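Local coordinates for protein anaphase-promoting complex subunit cut9 (Schizosaccharomyces pombe, PDB 2XPI) that serves as a tetratricopeptide-repeat subunit of the anaphase-promoting complex, the ubiquitin ligase that controls progression through mitosis and G1, forming homodimers and binding Hcn1, at residues G115-A120 with E143-R148; W122-Y127 with A134-L139; A151-A156 with A200-L205. One frame throughout, in Å; residues are numbered along the deposited sequence.

Interaction 1 of 3, residues G115-A120 with E143-R148; sequences GNPNDA and EDLYNR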
loop_
_atom_site.group_PDB
_atom_site.type_symbol
_atom_site.label_atom_id
_atom_site.label_comp_id
_atom_site.label_asym_id
_atom_site.label_seq_id
_atom_site.Cartn_x
_atom_site.Cartn_y
_atom_site.Cartn_z
ATOM N N GLY A 115 -3.285 29.351 -4.624
ATOM C CA GLY A 115 -3.554 29.313 -3.203
ATOM C C GLY A 115 -4.971 28.869 -2.904
ATOM O O GLY A 115 -5.428 28.992 -1.762
ATOM N N ASN A 116 -5.666 28.344 -3.916
ATOM C CA ASN A 116 -7.048 27.874 -3.757
ATOM C C ASN A 116 -7.180 26.593 -2.929
ATOM O O ASN A 116 -6.509 25.598 -3.190
ATOM C CB ASN A 116 -7.675 27.644 -5.131
ATOM C CG ASN A 116 -9.197 27.606 -5.095
ATOM O OD1 ASN A 116 -9.851 28.384 -5.789
ATOM N ND2 ASN A 116 -9.766 26.703 -4.303
ATOM N N PRO A 117 -8.070 26.607 -1.936
ATOM C CA PRO A 117 -8.359 25.399 -1.159
ATOM C C PRO A 117 -8.625 24.169 -2.030
ATOM O O PRO A 117 -8.101 23.097 -1.744
ATOM C CB PRO A 117 -9.619 25.797 -0.381
ATOM C CG PRO A 117 -9.468 27.288 -0.185
ATOM C CD PRO A 117 -8.846 27.773 -1.463
ATOM N N ASN A 118 -9.426 24.317 -3.077
ATOM C CA ASN A 118 -9.697 23.200 -3.970
ATOM C C ASN A 118 -8.432 22.618 -4.569
ATOM O O ASN A 118 -8.354 21.420 -4.834
ATOM C CB ASN A 118 -10.653 23.623 -5.072
ATOM C CG ASN A 118 -12.014 23.972 -4.533
ATOM O OD1 ASN A 118 -12.879 24.471 -5.255
ATOM N ND2 ASN A 118 -12.217 23.712 -3.239
ATOM N N ASP A 119 -7.432 23.458 -4.781
ATOM C CA ASP A 119 -6.174 22.960 -5.312
ATOM C C ASP A 119 -5.346 22.254 -4.250
ATOM O O ASP A 119 -4.706 21.245 -4.535
ATOM C CB ASP A 119 -5.412 24.079 -6.022
ATOM C CG ASP A 119 -6.132 24.535 -7.266
ATOM O OD1 ASP A 119 -6.817 23.678 -7.875
ATOM O OD2 ASP A 119 -6.054 25.733 -7.620
ATOM N N ALA A 120 -5.381 22.776 -3.029
ATOM C CA ALA A 120 -4.780 22.103 -1.884
ATOM C C ALA A 120 -5.426 20.738 -1.679
ATOM O O ALA A 120 -4.744 19.753 -1.394
ATOM C CB ALA A 120 -4.951 22.938 -0.639
ATOM N N GLU A 143 -2.368 26.075 6.332
ATOM C CA GLU A 143 -3.030 27.369 6.164
ATOM C C GLU A 143 -4.368 27.447 6.892
ATOM O O GLU A 143 -5.155 28.363 6.657
ATOM C CB GLU A 143 -3.260 27.636 4.677
ATOM C CG GLU A 143 -3.441 29.092 4.330
ATOM C CD GLU A 143 -2.122 29.770 4.019
ATOM O OE1 GLU A 143 -1.178 29.053 3.622
ATOM O OE2 GLU A 143 -2.031 31.011 4.168
ATOM N N ASP A 144 -4.608 26.487 7.779
ATOM C CA ASP A 144 -5.928 26.269 8.364
ATOM C C ASP A 144 -7.003 26.048 7.271
ATOM O O ASP A 144 -8.170 26.433 7.409
ATOM C CB ASP A 144 -6.270 27.342 9.425
ATOM C CG ASP A 144 -7.220 28.413 8.920
ATOM O OD1 ASP A 144 -6.988 28.967 7.824
ATOM O OD2 ASP A 144 -8.198 28.713 9.642
ATOM N N LEU A 145 -6.569 25.394 6.190
ATOM C CA LEU A 145 -7.443 24.941 5.106
ATOM C C LEU A 145 -8.720 24.275 5.599
ATOM O O LEU A 145 -9.811 24.599 5.135
ATOM C CB LEU A 145 -6.711 23.939 4.210
ATOM C CG LEU A 145 -6.088 24.418 2.899
ATOM C CD1 LEU A 145 -7.014 25.401 2.203
ATOM C CD2 LEU A 145 -4.725 25.020 3.145
ATOM N N TYR A 146 -8.573 23.327 6.521
ATOM C CA TYR A 146 -9.707 22.527 7.000
ATOM C C TYR A 146 -10.858 23.404 7.482
ATOM O O TYR A 146 -11.999 22.951 7.558
ATOM C CB TYR A 146 -9.276 21.565 8.111
ATOM C CG TYR A 146 -8.526 22.246 9.221
ATOM C CD1 TYR A 146 -9.198 22.779 10.314
ATOM C CD2 TYR A 146 -7.150 22.375 9.168
ATOM C CE1 TYR A 146 -8.514 23.418 11.331
ATOM C CE2 TYR A 146 -6.455 23.010 10.173
ATOM C CZ TYR A 146 -7.142 23.532 11.255
ATOM O OH TYR A 146 -6.447 24.168 12.260
ATOM N N ASN A 147 -10.550 24.660 7.791
ATOM C CA ASN A 147 -11.563 25.607 8.229
ATOM C C ASN A 147 -12.274 26.318 7.083
ATOM O O ASN A 147 -13.330 26.920 7.266
ATOM C CB ASN A 147 -10.948 26.634 9.174
ATOM C CG ASN A 147 -11.294 26.364 10.617
ATOM O OD1 ASN A 147 -11.463 25.211 11.029
ATOM N ND2 ASN A 147 -11.413 27.428 11.399
ATOM N N ARG A 148 -11.696 26.240 5.897
ATOM C CA ARG A 148 -12.190 27.027 4.785
ATOM C C ARG A 148 -12.758 26.130 3.694
ATOM O O ARG A 148 -13.235 26.607 2.672
ATOM C CB ARG A 148 -11.058 27.902 4.239
ATOM C CG ARG A 148 -10.444 28.820 5.299
ATOM C CD ARG A 148 -8.982 29.107 5.018
ATOM N NE ARG A 148 -8.772 29.523 3.636
ATOM C CZ ARG A 148 -7.592 29.500 3.028
ATOM N NH1 ARG A 148 -6.522 29.073 3.692
ATOM N NH2 ARG A 148 -7.481 29.893 1.759
#
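Pro-117, in the first turn of helix 117-129, meets Leu-145, in the loop between helices 133-142 and 150-162, with 6.3 Å between Pro-117 CA and Leu-145 CA. The chain leaves helix 100-114 at Gly-115, which has a positive phi of 68°, and Asn-116 takes the N-cap position of the next helix. Ala-120 N is hydrogen-bonded to Asn-116 O, which sets the first turn. Across from it, Arg-148 N bonds to Leu-145 O and closes a turn of the loop.

Leu-145 touches both Pro-117 and Ala-120. Its CD1 lies 3.6 Å from Pro-117 CA and 3.7 Å from Pro-117 CB, and the leucine crosses the proline ring at about a right angle. One helical turn further on, Ala-120 CB reaches Leu-145 CG at 4.0 Å. Arg-148, an exposed residue, lies along the margin of this patch. Its chain bends at chi3 (49°), and Leu-145 CD1 lies over one face of the guanidinium, toward its rim. Arg-148 NH2 approaches Pro-117 CG at 3.8 Å, obliquely. On the loop side, Arg-148 NH1 makes a weak hydrogen bond to Glu-143 O, 3.3 Å away, in the plane of the guanidinium.

Behind the contact, Ala-120 also packs on Leu-111 of helix 100-114. Asp-119, on the same turn, forms salt bridges with Arg-88 and Arg-91.

The contact joins the start of TPR 2 to the linker into TPR 3. Its chemistry is apolar at the centre, where proline, alanine and leucine meet. The arginine charge stays at the exposed margin. Its weak bond to Glu-143 O stays inside the loop, and toward Pro-117 it offers van der Waals contact, so shape rather than charge pairing probably holds the two segments together.

Interaction 2 of 3, residues W122-Y127 with A134-L139; sequences WLAQVY and ARAKCL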
loop_
_atom_site.group_PDB
_atom_site.type_symbol
_atom_site.label_atom_id
_atom_site.label_comp_id
_atom_site.label_asym_id
_atom_site.label_seq_id
_atom_site.Cartn_x
_atom_site.Cartn_y
_atom_site.Cartn_z
ATOM N N TRP A 122 -6.908 18.750 -3.939
ATOM C CA TRP A 122 -6.561 17.814 -4.996
ATOM C C TRP A 122 -5.102 17.392 -4.920
ATOM O O TRP A 122 -4.764 16.246 -5.255
ATOM C CB TRP A 122 -6.922 18.395 -6.362
ATOM C CG TRP A 122 -8.402 18.339 -6.620
ATOM C CD1 TRP A 122 -9.268 19.401 -6.744
ATOM C CD2 TRP A 122 -9.197 17.157 -6.738
ATOM N NE1 TRP A 122 -10.541 18.942 -6.962
ATOM C CE2 TRP A 122 -10.525 17.567 -6.962
ATOM C CE3 TRP A 122 -8.912 15.785 -6.680
ATOM C CZ2 TRP A 122 -11.574 16.651 -7.136
ATOM C CZ3 TRP A 122 -9.965 14.871 -6.852
ATOM C CH2 TRP A 122 -11.273 15.314 -7.075
ATOM N N LEU A 123 -4.250 18.306 -4.454
ATOM C CA LEU A 123 -2.838 17.995 -4.257
ATOM C C LEU A 123 -2.723 16.996 -3.112
ATOM O O LEU A 123 -2.008 15.992 -3.205
ATOM C CB LEU A 123 -2.056 19.255 -3.915
ATOM C CG LEU A 123 -0.573 19.307 -4.288
ATOM C CD1 LEU A 123 0.252 20.044 -3.233
ATOM C CD2 LEU A 123 0.020 17.940 -4.585
ATOM N N ALA A 124 -3.434 17.288 -2.025
ATOM C CA ALA A 124 -3.526 16.384 -0.884
ATOM C C ALA A 124 -3.971 14.979 -1.309
ATOM O O ALA A 124 -3.444 13.983 -0.805
ATOM C CB ALA A 124 -4.472 16.957 0.158
ATOM N N GLN A 125 -4.927 14.906 -2.237
ATOM C CA GLN A 125 -5.431 13.637 -2.764
ATOM C C GLN A 125 -4.319 12.782 -3.324
ATOM O O GLN A 125 -4.252 11.569 -3.074
ATOM C CB GLN A 125 -6.414 13.889 -3.891
ATOM C CG GLN A 125 -7.854 13.888 -3.473
ATOM C CD GLN A 125 -8.338 12.498 -3.203
ATOM O OE1 GLN A 125 -9.071 11.916 -4.000
ATOM N NE2 GLN A 125 -7.908 11.938 -2.087
ATOM N N VAL A 126 -3.451 13.425 -4.100
ATOM C CA VAL A 126 -2.338 12.739 -4.728
ATOM C C VAL A 126 -1.475 12.104 -3.637
ATOM O O VAL A 126 -1.123 10.917 -3.706
ATOM C CB VAL A 126 -1.510 13.707 -5.647
ATOM C CG1 VAL A 126 -0.321 13.001 -6.250
ATOM C CG2 VAL A 126 -2.395 14.314 -6.751
ATOM N N TYR A 127 -1.148 12.876 -2.613
ATOM C CA TYR A 127 -0.323 12.345 -1.534
ATOM C C TYR A 127 -0.968 11.136 -0.877
ATOM O O TYR A 127 -0.274 10.213 -0.474
ATOM C CB TYR A 127 -0.041 13.408 -0.473
ATOM C CG TYR A 127 0.776 14.576 -0.963
ATOM C CD1 TYR A 127 1.503 14.490 -2.150
ATOM C CD2 TYR A 127 0.823 15.760 -0.248
ATOM C CE1 TYR A 127 2.254 15.563 -2.618
ATOM C CE2 TYR A 127 1.562 16.832 -0.697
ATOM C CZ TYR A 127 2.277 16.726 -1.885
ATOM O OH TYR A 127 3.033 17.783 -2.326
ATOM N N ALA A 134 0.841 11.605 6.414
ATOM C CA ALA A 134 1.401 12.719 7.173
ATOM C C ALA A 134 1.545 13.937 6.251
ATOM O O ALA A 134 1.178 15.054 6.618
ATOM C CB ALA A 134 2.742 12.347 7.774
ATOM N N ARG A 135 2.061 13.719 5.046
ATOM C CA ARG A 135 2.296 14.835 4.139
ATOM C C ARG A 135 1.028 15.588 3.716
ATOM O O ARG A 135 1.000 16.817 3.772
ATOM C CB ARG A 135 3.090 14.411 2.909
ATOM C CG ARG A 135 3.516 15.607 2.100
ATOM C CD ARG A 135 4.337 15.209 0.914
ATOM N NE ARG A 135 5.273 16.252 0.550
ATOM C CZ ARG A 135 5.875 16.304 -0.626
ATOM N NH1 ARG A 135 5.604 15.370 -1.521
ATOM N NH2 ARG A 135 6.734 17.276 -0.911
ATOM N N ALA A 136 0.000 14.868 3.269
ATOM C CA ALA A 136 -1.302 15.485 3.012
ATOM C C ALA A 136 -1.823 16.178 4.269
ATOM O O ALA A 136 -2.293 17.315 4.212
ATOM C CB ALA A 136 -2.315 14.448 2.535
ATOM N N LYS A 137 -1.761 15.492 5.405
ATOM C CA LYS A 137 -2.266 16.083 6.634
ATOM C C LYS A 137 -1.601 17.433 6.813
ATOM O O LYS A 137 -2.286 18.445 6.994
ATOM C CB LYS A 137 -2.013 15.188 7.859
ATOM C CG LYS A 137 -2.565 15.750 9.163
ATOM C CD LYS A 137 -1.532 15.656 10.317
ATOM C CE LYS A 137 -0.533 16.835 10.351
ATOM N NZ LYS A 137 0.844 16.564 9.775
ATOM N N CYS A 138 -0.271 17.466 6.731
ATOM C CA CYS A 138 0.428 18.718 6.976
ATOM C C CYS A 138 -0.048 19.773 5.976
ATOM O O CYS A 138 -0.381 20.890 6.352
ATOM C CB CYS A 138 1.952 18.544 6.971
ATOM S SG CYS A 138 2.937 19.980 7.734
ATOM N N LEU A 139 -0.115 19.421 4.704
ATOM C CA LEU A 139 -0.467 20.403 3.697
ATOM C C LEU A 139 -1.838 21.042 3.998
ATOM O O LEU A 139 -2.012 22.256 3.878
ATOM C CB LEU A 139 -0.443 19.742 2.330
ATOM C CG LEU A 139 -0.911 20.598 1.164
ATOM C CD1 LEU A 139 0.196 21.561 0.768
ATOM C CD2 LEU A 139 -1.308 19.718 -0.004
#
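Tyr-127 and Arg-135 stack across the helical hairpin of TPR 2, a tetratricopeptide repeat whose two helices run antiparallel here. The axes of 122-127 and 134-139 come within 8.4 Å at 164°. The guanidinium lies flat over the hydroxyl end of the phenol, with Tyr-127 OH over its centre. The planes are 16° apart, with 4.5 Å between the Arg-135 guanidinium and Tyr-127 ring centres. Arg-135 CG leaves anti to the backbone N (chi1 -171°) and the chain stays extended to NE, which lays its length over the ring. Its CD sits over the ring face in a CH-pi contact, 3.7 Å from the centroid of the Tyr-127 ring. On the opposite face Leu-123 O of the same helix lies toward the rim.

Beside the stack, small residues let the helices close in. Ala-124 CB and Ala-136 CB are 4.1 Å apart, and Tyr-127 CB also rests on Ala-136 CB. Leu-139 fills the next position. Its CD2 touches Leu-123, Ala-124 and Tyr-127, and its side chain crosses that of Leu-123 at about a right angle.

Further out, Glu-108 of helix 100-114 hydrogen-bonds Tyr-127 OH, which probably limits movement of the ring. Asp-335 of the second subunit forms a long, weak ion pair with Arg-135 NH2. Leu-111 of helix 100-114 backs both leucines, where Leu-123 CD1 meets Leu-139 CD2 at 3.6 Å.

Interaction 3 of 3, residues A151-A156 with A200-L205; sequences ACRYLA and ASMCYL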
loop_
_atom_site.group_PDB
_atom_site.type_symbol
_atom_site.label_atom_id
_atom_site.label_comp_id
_atom_site.label_asym_id
_atom_site.label_seq_id
_atom_site.Cartn_x
_atom_site.Cartn_y
_atom_site.Cartn_z
ATOM N N ALA A 151 -14.183 19.742 1.982
ATOM C CA ALA A 151 -13.402 18.688 1.364
ATOM C C ALA A 151 -12.068 18.570 2.084
ATOM O O ALA A 151 -11.589 17.469 2.349
ATOM C CB ALA A 151 -13.191 18.968 -0.112
ATOM N N CYS A 152 -11.469 19.709 2.403
ATOM C CA CYS A 152 -10.179 19.697 3.080
ATOM C C CYS A 152 -10.315 19.166 4.509
ATOM O O CYS A 152 -9.421 18.509 5.022
ATOM C CB CYS A 152 -9.544 21.089 3.059
ATOM S SG CYS A 152 -9.001 21.688 1.408
ATOM N N ARG A 153 -11.445 19.441 5.146
ATOM C CA ARG A 153 -11.724 18.898 6.472
ATOM C C ARG A 153 -11.910 17.378 6.394
ATOM O O ARG A 153 -11.300 16.621 7.153
ATOM C CB ARG A 153 -12.965 19.564 7.069
ATOM C CG ARG A 153 -13.165 19.295 8.533
ATOM C CD ARG A 153 -14.279 20.161 9.104
ATOM N NE ARG A 153 -13.883 20.724 10.394
ATOM C CZ ARG A 153 -13.455 21.969 10.574
ATOM N NH1 ARG A 153 -13.397 22.811 9.551
ATOM N NH2 ARG A 153 -13.099 22.380 11.783
ATOM N N TYR A 154 -12.755 16.932 5.476
ATOM C CA TYR A 154 -12.879 15.515 5.241
ATOM C C TYR A 154 -11.525 14.829 5.031
ATOM O O TYR A 154 -11.241 13.795 5.649
ATOM C CB TYR A 154 -13.760 15.246 4.034
ATOM C CG TYR A 154 -13.782 13.793 3.648
ATOM C CD1 TYR A 154 -14.484 12.866 4.418
ATOM C CD2 TYR A 154 -13.113 13.340 2.519
ATOM C CE1 TYR A 154 -14.511 11.517 4.080
ATOM C CE2 TYR A 154 -13.137 11.992 2.164
ATOM C CZ TYR A 154 -13.833 11.084 2.954
ATOM O OH TYR A 154 -13.875 9.751 2.615
ATOM N N LEU A 155 -10.697 15.394 4.152
ATOM C CA LEU A 155 -9.459 14.719 3.762
ATOM C C LEU A 155 -8.406 14.746 4.867
ATOM O O LEU A 155 -7.694 13.762 5.069
ATOM C CB LEU A 155 -8.899 15.277 2.464
ATOM C CG LEU A 155 -7.790 14.395 1.882
ATOM C CD1 LEU A 155 -8.221 12.943 1.807
ATOM C CD2 LEU A 155 -7.366 14.893 0.517
ATOM N N ALA A 156 -8.320 15.858 5.591
ATOM C CA ALA A 156 -7.413 15.945 6.728
ATOM C C ALA A 156 -7.814 14.921 7.795
ATOM O O ALA A 156 -6.967 14.216 8.330
ATOM C CB ALA A 156 -7.381 17.350 7.305
ATOM N N ALA A 200 -22.253 13.501 5.152
ATOM C CA ALA A 200 -22.394 12.084 5.415
ATOM C C ALA A 200 -21.032 11.478 5.674
ATOM O O ALA A 200 -20.808 10.830 6.706
ATOM C CB ALA A 200 -23.040 11.411 4.274
ATOM N N SER A 201 -20.111 11.720 4.748
ATOM C CA SER A 201 -18.779 11.131 4.785
ATOM C C SER A 201 -18.030 11.417 6.075
ATOM O O SER A 201 -17.258 10.587 6.554
ATOM C CB SER A 201 -17.958 11.609 3.584
ATOM O OG SER A 201 -18.573 11.193 2.367
ATOM N N MET A 202 -18.247 12.590 6.648
ATOM C CA MET A 202 -17.577 12.909 7.899
ATOM C C MET A 202 -18.191 12.183 9.128
ATOM O O MET A 202 -17.484 11.888 10.096
ATOM C CB MET A 202 -17.490 14.429 8.093
ATOM C CG MET A 202 -16.609 15.115 7.059
ATOM S SD MET A 202 -16.215 16.828 7.473
ATOM C CE MET A 202 -17.653 17.712 6.896
ATOM N N CYS A 203 -19.493 11.886 9.083
ATOM C CA CYS A 203 -20.119 11.074 10.139
ATOM C C CYS A 203 -19.613 9.651 10.031
ATOM O O CYS A 203 -19.484 8.966 11.040
ATOM C CB CYS A 203 -21.645 11.043 10.020
ATOM S SG CYS A 203 -22.526 12.549 10.494
ATOM N N TYR A 204 -19.350 9.207 8.803
ATOM C CA TYR A 204 -18.817 7.878 8.596
ATOM C C TYR A 204 -17.448 7.846 9.223
ATOM O O TYR A 204 -17.063 6.869 9.875
ATOM C CB TYR A 204 -18.710 7.543 7.108
ATOM C CG TYR A 204 -17.794 6.368 6.839
ATOM C CD1 TYR A 204 -18.199 5.076 7.111
ATOM C CD2 TYR A 204 -16.513 6.560 6.331
ATOM C CE1 TYR A 204 -17.363 4.007 6.879
ATOM C CE2 TYR A 204 -15.670 5.495 6.094
ATOM C CZ TYR A 204 -16.097 4.224 6.370
ATOM O OH TYR A 204 -15.254 3.151 6.137
ATOM N N LEU A 205 -16.712 8.933 9.027
ATOM C CA LEU A 205 -15.345 9.008 9.503
ATOM C C LEU A 205 -15.393 8.996 11.015
ATOM O O LEU A 205 -14.644 8.271 11.674
ATOM C CB LEU A 205 -14.684 10.278 8.997
ATOM C CG LEU A 205 -13.324 10.160 8.309
ATOM C CD1 LEU A 205 -13.193 8.899 7.464
ATOM C CD2 LEU A 205 -13.101 11.411 7.474
#
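Ser-201 OG is hydrogen-bonded to Gln-97 and Gln-99 of the second subunit, and Tyr-154 OH bonds to the backbone carbonyl of the same Gln-97. Between these two residues, Ser-201 CB packs 3.5 Å from Tyr-154 CE1.

Their helices open TPR 3 and TPR 4. Segments 151-156 and 200-205 run nearly parallel, with axes 10.0 Å apart and crossing at 20°. This is the stacking of equivalent helices in successive repeats of a TPR superhelix.

Tyr-154 fills the groove between them. With CG anti to the backbone N (chi1 173°), its ring extends to the other helix. Met-202 CG comes to the ring edge, near its plane, 4.1 Å from Tyr-154 CD1. Leu-205 CD2 approaches the ring obliquely, 3.7 Å from Tyr-154 CD1, and also meets Tyr-154 O. Met-202 SD sits near Tyr-154 N and 4.1 Å from Arg-153 CG, where the methionine and arginine side chains cross at about a right angle.

Arg-153 offers only its aliphatic part to the contact. Its NE is hydrogen-bonded to Leu-172 O.

Carbon and sulfur therefore fill the space between the repeats, and the hydroxyls of Tyr-154 and Ser-201 are satisfied by the partner chain. The same pair of residues serves both repeat stacking and dimer contact, in keeping with the role of TPR 1-7 in homodimerization.

Overall arrangement
The three contacts run from TPR 2 through TPR 3 to TPR 4. Interaction 2 is nested within the loop closed by interaction 1, and both use helix 117-129. Their centres lie 11 Å apart, and Ala-120 O meets Leu-139 CD2 at 3.7 Å. Interaction 3 is centred 14 Å from each of the others. It meets interaction 2 where Ala-124 CB touches Leu-155 CD2 at 3.6 Å, and interaction 1 where Pro-117 O lies near Cys-152 SG. Interactions 2 and 3 both reach the second subunit, whereas interaction 1 does not. A bound gold(I) cyanide ion lies about 4 Å from the Leu-139 side chain, and one lies about 4 Å from that of Met-202.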